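Local coordinates for single-strand binding protein (Thermus thermophilus, PDB 2CWA) that binds single-stranded DNA and probably recruits partner proteins to it during DNA replication, recombination and repair, at residues Gln130-Gly135 / Phe195-Leu200; Gln176-Leu181 / Arg217-Arg222. One frame throughout, in Å; residues are numbered along the deposited sequence.

Contact 1: residues Gln130-Gly135 / Phe195-Leu200; sequences QVFLMG and FVIGRL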
ATOM      1  N   GLN A 130       6.841  -2.708  -0.765  1.00 22.33           N
ATOM      2  CA  GLN A 130       7.672  -1.516  -0.751  1.00 20.29           C
ATOM      3  C   GLN A 130       7.094  -0.400  -1.611  1.00 19.52           C
ATOM      4  O   GLN A 130       6.694  -0.636  -2.743  1.00 22.96           O
ATOM      5  CB  GLN A 130       9.069  -1.882  -1.259  1.00 22.78           C
ATOM      6  CG  GLN A 130      10.099  -0.774  -1.138  1.00 26.29           C
ATOM      7  CD  GLN A 130      11.494  -1.229  -1.541  1.00 29.95           C
ATOM      8  OE1 GLN A 130      12.478  -0.534  -1.298  1.00 40.28           O
ATOM      9  NE2 GLN A 130      11.583  -2.394  -2.165  1.00 34.57           N
ATOM     10  N   VAL A 131       7.061   0.811  -1.071  1.00 20.04           N
ATOM     11  CA  VAL A 131       6.549   1.960  -1.814  1.00 22.51           C
ATOM     12  C   VAL A 131       7.521   3.130  -1.721  1.00 23.41           C
ATOM     13  O   VAL A 131       8.124   3.369  -0.670  1.00 22.63           O
ATOM     14  CB  VAL A 131       5.165   2.419  -1.276  1.00 23.15           C
ATOM     15  CG1 VAL A 131       5.286   2.864   0.168  1.00 21.94           C
ATOM     16  CG2 VAL A 131       4.622   3.564  -2.132  1.00 23.58           C
ATOM     17  N   PHE A 132       7.682   3.841  -2.834  1.00 19.43           N
ATOM     18  CA  PHE A 132       8.547   5.013  -2.902  1.00 20.60           C
ATOM     19  C   PHE A 132       7.637   6.212  -3.118  1.00 20.97           C
ATOM     20  O   PHE A 132       6.856   6.234  -4.072  1.00 22.09           O
ATOM     21  CB  PHE A 132       9.499   4.913  -4.099  1.00 20.26           C
ATOM     22  CG  PHE A 132      10.567   3.883  -3.946  1.00 22.94           C
ATOM     23  CD1 PHE A 132      11.831   4.239  -3.495  1.00 24.38           C
ATOM     24  CD2 PHE A 132      10.319   2.557  -4.268  1.00 22.75           C
ATOM     25  CE1 PHE A 132      12.836   3.281  -3.372  1.00 23.57           C
ATOM     26  CE2 PHE A 132      11.318   1.594  -4.146  1.00 27.69           C
ATOM     27  CZ  PHE A 132      12.578   1.961  -3.698  1.00 25.54           C
ATOM     28  N   LEU A 133       7.741   7.213  -2.255  1.00 19.52           N
ATOM     29  CA  LEU A 133       6.912   8.401  -2.384  1.00 21.34           C
ATOM     30  C   LEU A 133       7.711   9.665  -2.133  1.00 22.47           C
ATOM     31  O   LEU A 133       8.666   9.667  -1.357  1.00 22.44           O
ATOM     32  CB  LEU A 133       5.755   8.373  -1.373  1.00 22.47           C
ATOM     33  CG  LEU A 133       4.663   7.307  -1.482  1.00 23.97           C
ATOM     34  CD1 LEU A 133       3.771   7.383  -0.243  1.00 25.63           C
ATOM     35  CD2 LEU A 133       3.843   7.530  -2.745  1.00 26.40           C
HETATM   36  N   MSE A 134       7.317  10.745  -2.798  1.00 20.55           N
HETATM   37  CA  MSE A 134       7.954  12.032  -2.590  1.00 19.99           C
HETATM   38  C   MSE A 134       6.928  13.112  -2.875  1.00 22.87           C
HETATM   39  O   MSE A 134       6.202  13.047  -3.870  1.00 22.04           O
HETATM   40  CB  MSE A 134       9.184  12.214  -3.488  1.00 21.10           C
HETATM   41  CG  MSE A 134       9.911  13.538  -3.252  1.00 22.83           C
HETATM   42 SE   MSE A 134      11.807  13.480  -3.827  1.00 32.11          SE
HETATM   43  CE  MSE A 134      11.570  12.422  -5.389  1.00 22.65           C
ATOM     44  N   GLY A 135       6.870  14.091  -1.981  1.00 21.99           N
ATOM     45  CA  GLY A 135       5.929  15.185  -2.106  1.00 22.58           C
ATOM     46  C   GLY A 135       6.235  16.202  -1.028  1.00 22.41           C
ATOM     47  O   GLY A 135       7.389  16.335  -0.604  1.00 25.19           O
ATOM     48  N   PHE A 195      10.702  12.576   1.210  1.00 22.06           N
ATOM     49  CA  PHE A 195      10.958  11.393   0.401  1.00 20.62           C
ATOM     50  C   PHE A 195      10.729  10.219   1.355  1.00 24.03           C
ATOM     51  O   PHE A 195      11.264  10.201   2.473  1.00 23.37           O
ATOM     52  CB  PHE A 195      12.409  11.377  -0.100  1.00 19.65           C
ATOM     53  CG  PHE A 195      12.841  10.052  -0.671  1.00 22.68           C
ATOM     54  CD1 PHE A 195      12.504   9.690  -1.969  1.00 22.78           C
ATOM     55  CD2 PHE A 195      13.569   9.150   0.106  1.00 25.49           C
ATOM     56  CE1 PHE A 195      12.881   8.452  -2.490  1.00 26.54           C
ATOM     57  CE2 PHE A 195      13.953   7.909  -0.402  1.00 23.74           C
ATOM     58  CZ  PHE A 195      13.609   7.555  -1.703  1.00 27.36           C
ATOM     59  N   VAL A 196       9.940   9.247   0.918  1.00 22.94           N
ATOM     60  CA  VAL A 196       9.632   8.096   1.751  1.00 22.65           C
ATOM     61  C   VAL A 196       9.777   6.755   1.071  1.00 22.67           C
ATOM     62  O   VAL A 196       9.412   6.593  -0.096  1.00 25.14           O
ATOM     63  CB  VAL A 196       8.162   8.150   2.267  1.00 25.30           C
ATOM     64  CG1 VAL A 196       7.873   6.944   3.164  1.00 22.72           C
ATOM     65  CG2 VAL A 196       7.906   9.443   3.000  1.00 23.00           C
ATOM     66  N   ILE A 197      10.342   5.800   1.800  1.00 19.18           N
ATOM     67  CA  ILE A 197      10.422   4.427   1.327  1.00 18.17           C
ATOM     68  C   ILE A 197       9.674   3.744   2.465  1.00 20.88           C
ATOM     69  O   ILE A 197      10.070   3.849   3.630  1.00 18.54           O
ATOM     70  CB  ILE A 197      11.844   3.857   1.273  1.00 19.23           C
ATOM     71  CG1 ILE A 197      12.702   4.637   0.265  1.00 22.91           C
ATOM     72  CG2 ILE A 197      11.778   2.393   0.865  1.00 15.98           C
ATOM     73  CD1 ILE A 197      14.114   4.077   0.108  1.00 25.33           C
ATOM     74  N   GLY A 198       8.576   3.081   2.150  1.00 21.94           N
ATOM     75  CA  GLY A 198       7.825   2.444   3.210  1.00 23.71           C
ATOM     76  C   GLY A 198       7.109   1.190   2.793  1.00 21.00           C
ATOM     77  O   GLY A 198       7.376   0.620   1.738  1.00 23.17           O
ATOM     78  N   ARG A 199       6.193   0.753   3.649  1.00 20.46           N
ATOM     79  CA  ARG A 199       5.407  -0.431   3.388  1.00 18.34           C
ATOM     80  C   ARG A 199       3.951  -0.005   3.466  1.00 18.74           C
ATOM     81  O   ARG A 199       3.591   0.848   4.277  1.00 20.66           O
ATOM     82  CB  ARG A 199       5.721  -1.512   4.426  1.00 24.70           C
ATOM     83  CG  ARG A 199       5.774  -1.005   5.864  1.00 31.02           C
ATOM     84  CD  ARG A 199       6.379  -2.057   6.793  1.00 35.87           C
ATOM     85  NE  ARG A 199       5.493  -3.200   6.953  1.00 43.88           N
ATOM     86  CZ  ARG A 199       4.450  -3.225   7.776  1.00 43.83           C
ATOM     87  NH1 ARG A 199       4.165  -2.166   8.524  1.00 45.49           N
ATOM     88  NH2 ARG A 199       3.679  -4.302   7.837  1.00 47.45           N
ATOM     89  N   LEU A 200       3.120  -0.569   2.600  1.00 18.56           N
ATOM     90  CA  LEU A 200       1.705  -0.225   2.607  1.00 18.46           C
ATOM     91  C   LEU A 200       1.011  -0.968   3.738  1.00 17.85           C
ATOM     92  O   LEU A 200       1.221  -2.163   3.920  1.00 18.97           O
ATOM     93  CB  LEU A 200       1.059  -0.618   1.282  1.00 18.98           C
ATOM     94  CG  LEU A 200       1.565   0.170   0.070  1.00 20.73           C
ATOM     95  CD1 LEU A 200       0.976  -0.416  -1.210  1.00 23.37           C
ATOM     96  CD2 LEU A 200       1.175   1.626   0.229  1.00 22.66           C
TER
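Gln130 lies beside Ile197, its extended chain pointing the same way as the isoleucine and bringing OE1 to 3.7 Å from Ile197 CG2. The two segments are neighbouring antiparallel strands of an OB fold, the domain of the SSB family. Val131 and Gly198 form a hydrogen-bonded pair: Val131 N donates to Gly198 O from above the carbonyl plane, and Gly198 N donates back to Val131 O. With chi1 at 62°, Val131 CG1 stands between its own N and carbonyl carbon and passes over the glycine, 3.6 Å from Gly198 C; the same methyl meets Leu200 CD2. On the other face Phe132 rests alongside Ile197, CE1 3.8 Å from Ile197 CD1, and receives Phe195 CZ at its ring edge. This aromatic and aliphatic row is partly exposed. Leu133 returns to the buried face shared with Val131, where Val218 of strand 212-220 packs on both, and its backbone pairs with Val196 through two nearly straight bonds. Next comes selenomethionine Met134 in a non-hydrogen-bonded pair with Phe195, its selenium 4.3 Å from Phe195 CD1. Between these last two pairs Leu133 O accepts both Val196 N, at 2.6 Å, and a CA-H...O contact from Phe195 CA.

Contact 2: residues Gln176-Leu181 / Arg217-Arg222; sequences QAWRDL and RVEALR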
ATOM      1  N   GLN A 176       3.083   7.176   8.542  1.00 22.67           N
ATOM      2  CA  GLN A 176       3.373   6.944   9.957  1.00 23.38           C
ATOM      3  C   GLN A 176       4.807   6.458  10.136  1.00 19.44           C
ATOM      4  O   GLN A 176       5.292   5.635   9.361  1.00 21.74           O
ATOM      5  CB  GLN A 176       2.393   5.905  10.517  1.00 21.04           C
ATOM      6  CG  GLN A 176       2.700   5.421  11.935  1.00 22.67           C
ATOM      7  CD  GLN A 176       1.702   4.369  12.408  1.00 29.14           C
ATOM      8  OE1 GLN A 176       0.927   3.834  11.614  1.00 29.43           O
ATOM      9  NE2 GLN A 176       1.727   4.061  13.701  1.00 25.45           N
ATOM     10  N   ALA A 177       5.485   6.976  11.155  1.00 20.06           N
ATOM     11  CA  ALA A 177       6.869   6.583  11.418  1.00 24.19           C
ATOM     12  C   ALA A 177       7.039   6.240  12.891  1.00 23.35           C
ATOM     13  O   ALA A 177       6.338   6.791  13.743  1.00 22.64           O
ATOM     14  CB  ALA A 177       7.816   7.705  11.035  1.00 17.85           C
ATOM     15  N   TRP A 178       7.978   5.342  13.178  1.00 22.46           N
ATOM     16  CA  TRP A 178       8.239   4.907  14.549  1.00 26.91           C
ATOM     17  C   TRP A 178       9.651   5.190  15.059  1.00 25.61           C
ATOM     18  O   TRP A 178      10.587   5.357  14.280  1.00 23.68           O
ATOM     19  CB  TRP A 178       7.986   3.403  14.682  1.00 27.65           C
ATOM     20  CG  TRP A 178       6.555   2.993  14.538  1.00 34.60           C
ATOM     21  CD1 TRP A 178       5.879   2.751  13.377  1.00 34.80           C
ATOM     22  CD2 TRP A 178       5.621   2.769  15.602  1.00 35.05           C
ATOM     23  NE1 TRP A 178       4.581   2.384  13.652  1.00 36.60           N
ATOM     24  CE2 TRP A 178       4.396   2.390  15.010  1.00 35.24           C
ATOM     25  CE3 TRP A 178       5.702   2.852  16.998  1.00 33.95           C
ATOM     26  CZ2 TRP A 178       3.253   2.093  15.769  1.00 36.52           C
ATOM     27  CZ3 TRP A 178       4.566   2.557  17.754  1.00 36.91           C
ATOM     28  CH2 TRP A 178       3.358   2.182  17.134  1.00 34.02           C
ATOM     29  N   ARG A 179       9.777   5.245  16.381  1.00 26.96           N
ATOM     30  CA  ARG A 179      11.050   5.457  17.066  1.00 29.24           C
ATOM     31  C   ARG A 179      11.930   6.601  16.571  1.00 26.67           C
ATOM     32  O   ARG A 179      11.480   7.742  16.474  1.00 24.78           O
ATOM     33  CB  ARG A 179      11.836   4.146  17.052  1.00 32.41           C
ATOM     34  CG  ARG A 179      11.045   3.003  17.649  1.00 36.72           C
ATOM     35  CD  ARG A 179      11.754   1.675  17.535  1.00 45.03           C
ATOM     36  NE  ARG A 179      10.842   0.585  17.859  1.00 51.91           N
ATOM     37  CZ  ARG A 179       9.752   0.293  17.153  1.00 55.66           C
ATOM     38  NH1 ARG A 179       9.444   1.009  16.080  1.00 57.83           N
ATOM     39  NH2 ARG A 179       8.964  -0.705  17.526  1.00 58.24           N
ATOM     40  N   ASP A 180      13.191   6.299  16.276  1.00 28.44           N
ATOM     41  CA  ASP A 180      14.121   7.332  15.822  1.00 29.75           C
ATOM     42  C   ASP A 180      13.603   8.056  14.589  1.00 25.86           C
ATOM     43  O   ASP A 180      13.717   9.279  14.478  1.00 26.94           O
ATOM     44  CB  ASP A 180      15.496   6.731  15.512  1.00 32.77           C
ATOM     45  CG  ASP A 180      16.144   6.100  16.730  1.00 38.95           C
ATOM     46  OD1 ASP A 180      15.902   6.582  17.859  1.00 38.02           O
ATOM     47  OD2 ASP A 180      16.906   5.129  16.552  1.00 40.86           O
ATOM     48  N   LEU A 181      13.033   7.290  13.665  1.00 26.30           N
ATOM     49  CA  LEU A 181      12.492   7.844  12.430  1.00 24.90           C
ATOM     50  C   LEU A 181      11.400   8.850  12.775  1.00 25.59           C
ATOM     51  O   LEU A 181      11.272   9.897  12.134  1.00 25.80           O
ATOM     52  CB  LEU A 181      11.931   6.708  11.574  1.00 26.76           C
ATOM     53  CG  LEU A 181      11.802   6.910  10.065  1.00 30.08           C
ATOM     54  CD1 LEU A 181      13.126   7.423   9.501  1.00 29.30           C
ATOM     55  CD2 LEU A 181      11.414   5.579   9.410  1.00 26.66           C
ATOM     56  N   ARG A 217      -2.671   3.310   4.171  1.00 22.64           N
ATOM     57  CA  ARG A 217      -1.668   4.292   4.550  1.00 20.53           C
ATOM     58  C   ARG A 217      -0.292   3.686   4.311  1.00 17.15           C
ATOM     59  O   ARG A 217      -0.175   2.571   3.798  1.00 17.68           O
ATOM     60  CB  ARG A 217      -1.801   4.656   6.037  1.00 23.87           C
ATOM     61  CG  ARG A 217      -3.145   5.255   6.438  1.00 25.17           C
ATOM     62  CD  ARG A 217      -3.198   5.535   7.946  1.00 20.96           C
ATOM     63  NE  ARG A 217      -3.112   4.295   8.720  1.00 23.26           N
ATOM     64  CZ  ARG A 217      -2.014   3.844   9.319  1.00 26.91           C
ATOM     65  NH1 ARG A 217      -0.876   4.527   9.249  1.00 22.08           N
ATOM     66  NH2 ARG A 217      -2.056   2.699   9.994  1.00 24.83           N
ATOM     67  N   VAL A 218       0.740   4.421   4.699  1.00 20.21           N
ATOM     68  CA  VAL A 218       2.114   3.964   4.531  1.00 20.97           C
ATOM     69  C   VAL A 218       2.899   4.068   5.831  1.00 19.11           C
ATOM     70  O   VAL A 218       2.799   5.059   6.548  1.00 24.39           O
ATOM     71  CB  VAL A 218       2.870   4.805   3.468  1.00 23.43           C
ATOM     72  CG1 VAL A 218       4.328   4.315   3.358  1.00 22.39           C
ATOM     73  CG2 VAL A 218       2.167   4.706   2.119  1.00 19.96           C
ATOM     74  N   GLU A 219       3.665   3.025   6.131  1.00 21.18           N
ATOM     75  CA  GLU A 219       4.514   3.012   7.314  1.00 23.81           C
ATOM     76  C   GLU A 219       5.924   3.182   6.752  1.00 18.03           C
ATOM     77  O   GLU A 219       6.388   2.356   5.976  1.00 20.49           O
ATOM     78  CB  GLU A 219       4.402   1.682   8.062  1.00 23.89           C
ATOM     79  CG  GLU A 219       5.411   1.526   9.189  1.00 35.37           C
ATOM     80  CD  GLU A 219       5.177   0.271  10.005  1.00 37.04           C
ATOM     81  OE1 GLU A 219       4.147   0.210  10.709  1.00 44.87           O
ATOM     82  OE2 GLU A 219       6.013  -0.654   9.932  1.00 43.50           O
ATOM     83  N   ALA A 220       6.572   4.269   7.140  1.00 21.77           N
ATOM     84  CA  ALA A 220       7.908   4.602   6.672  1.00 24.86           C
ATOM     85  C   ALA A 220       9.010   3.677   7.178  1.00 25.81           C
ATOM     86  O   ALA A 220       8.975   3.199   8.314  1.00 25.97           O
ATOM     87  CB  ALA A 220       8.228   6.047   7.050  1.00 22.64           C
ATOM     88  N   LEU A 221       9.978   3.425   6.305  1.00 25.49           N
ATOM     89  CA  LEU A 221      11.138   2.598   6.616  1.00 25.44           C
ATOM     90  C   LEU A 221      12.354   3.519   6.517  1.00 26.78           C
ATOM     91  O   LEU A 221      13.348   3.339   7.222  1.00 23.48           O
ATOM     92  CB  LEU A 221      11.266   1.456   5.611  1.00 28.68           C
ATOM     93  CG  LEU A 221      10.194   0.365   5.683  1.00 34.97           C
ATOM     94  CD1 LEU A 221      10.317  -0.564   4.480  1.00 33.13           C
ATOM     95  CD2 LEU A 221      10.342  -0.408   6.988  1.00 34.70           C
ATOM     96  N   ARG A 222      12.260   4.505   5.631  1.00 23.83           N
ATOM     97  CA  ARG A 222      13.328   5.491   5.437  1.00 22.41           C
ATOM     98  C   ARG A 222      12.681   6.817   5.088  1.00 21.97           C
ATOM     99  O   ARG A 222      11.688   6.849   4.361  1.00 22.48           O
ATOM    100  CB  ARG A 222      14.272   5.092   4.288  1.00 21.78           C
ATOM    101  CG  ARG A 222      15.473   6.055   4.129  1.00 21.78           C
ATOM    102  CD  ARG A 222      16.327   5.749   2.891  1.00 22.79           C
ATOM    103  NE  ARG A 222      17.563   6.533   2.889  1.00 21.36           N
ATOM    104  CZ  ARG A 222      18.775   6.020   3.109  1.00 23.59           C
ATOM    105  NH1 ARG A 222      18.920   4.724   3.337  1.00 21.63           N
ATOM    106  NH2 ARG A 222      19.843   6.808   3.128  1.00 24.17           N
TER
HETATM  107  O   HOH W   1       1.116   1.507  10.714  1.00 45.67           O
HETATM  108  O   HOH W   2       8.998   3.762  11.167  1.00 24.82           O
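Gln176 and Glu219 face each other in a parallel bridge, the pairing of strands 169-178 and 212-220 in the second OB domain of the chain. The firm part is the backbone around Gln176: its N gives a 2.9 Å bond to Val218 O and its O accepts Ala220 N. Its side chain, with CG anti to the backbone N (chi1 172°), extends across to Arg217, whose chain bends at chi3. There Arg217 NH1 donates to Gln176 OE1 at 3.1 Å, tilted from the carbonyl plane, with the amide and guanidinium planes 48° apart. Leu181 belongs to the tight part too: its CD2 lies 3.6 Å from Ala220 O, touches Ala220 CB and packs over the backbone of Leu221.

The looser side begins at Trp178, where direct backbone pairing has ended and a water bridges Trp178 N and Ala220 O. The planes of the Trp178 ring and the Glu219 carboxylate stand 78° apart, with NE1 3.7 Å from OE1, too far for a hydrogen bond; the ring's partner in a cation-pi contact is Arg48. Leu221 and Arg222, both facing Ile197 in a classic beta bulge, are exposed.

Glu219 has salt bridges to Arg48 and Arg199, and Arg217 has one to Asp203. With these charges nearby the carboxylate of Glu219 is probably ionised; the amide oxygen of Gln176 takes Arg217 directly, and a second water joins that oxygen to Glu219 OE1 through a long bond.

In the fold
From the N terminus, the chain passes through the first OB domain before strand 128-145 opens the second and carries residues 130-135, the first half of contact 1. Strand 169-178 and helix 179-185 then supply the first half of contact 2, and strand 193-206 returns to close contact 1 across 59 intervening residues. Strand 212-220 follows and closes contact 2, so the two loops cross rather than nest. Their centres lie 10 Å apart. Strand 193-206 also pairs with strand 212-220, joining the contacts directly: Ile197 O probably accepts a hydrogen bond from Leu221 N. Strand 128-145 is thereby tied through two neighbours to strand 169-178.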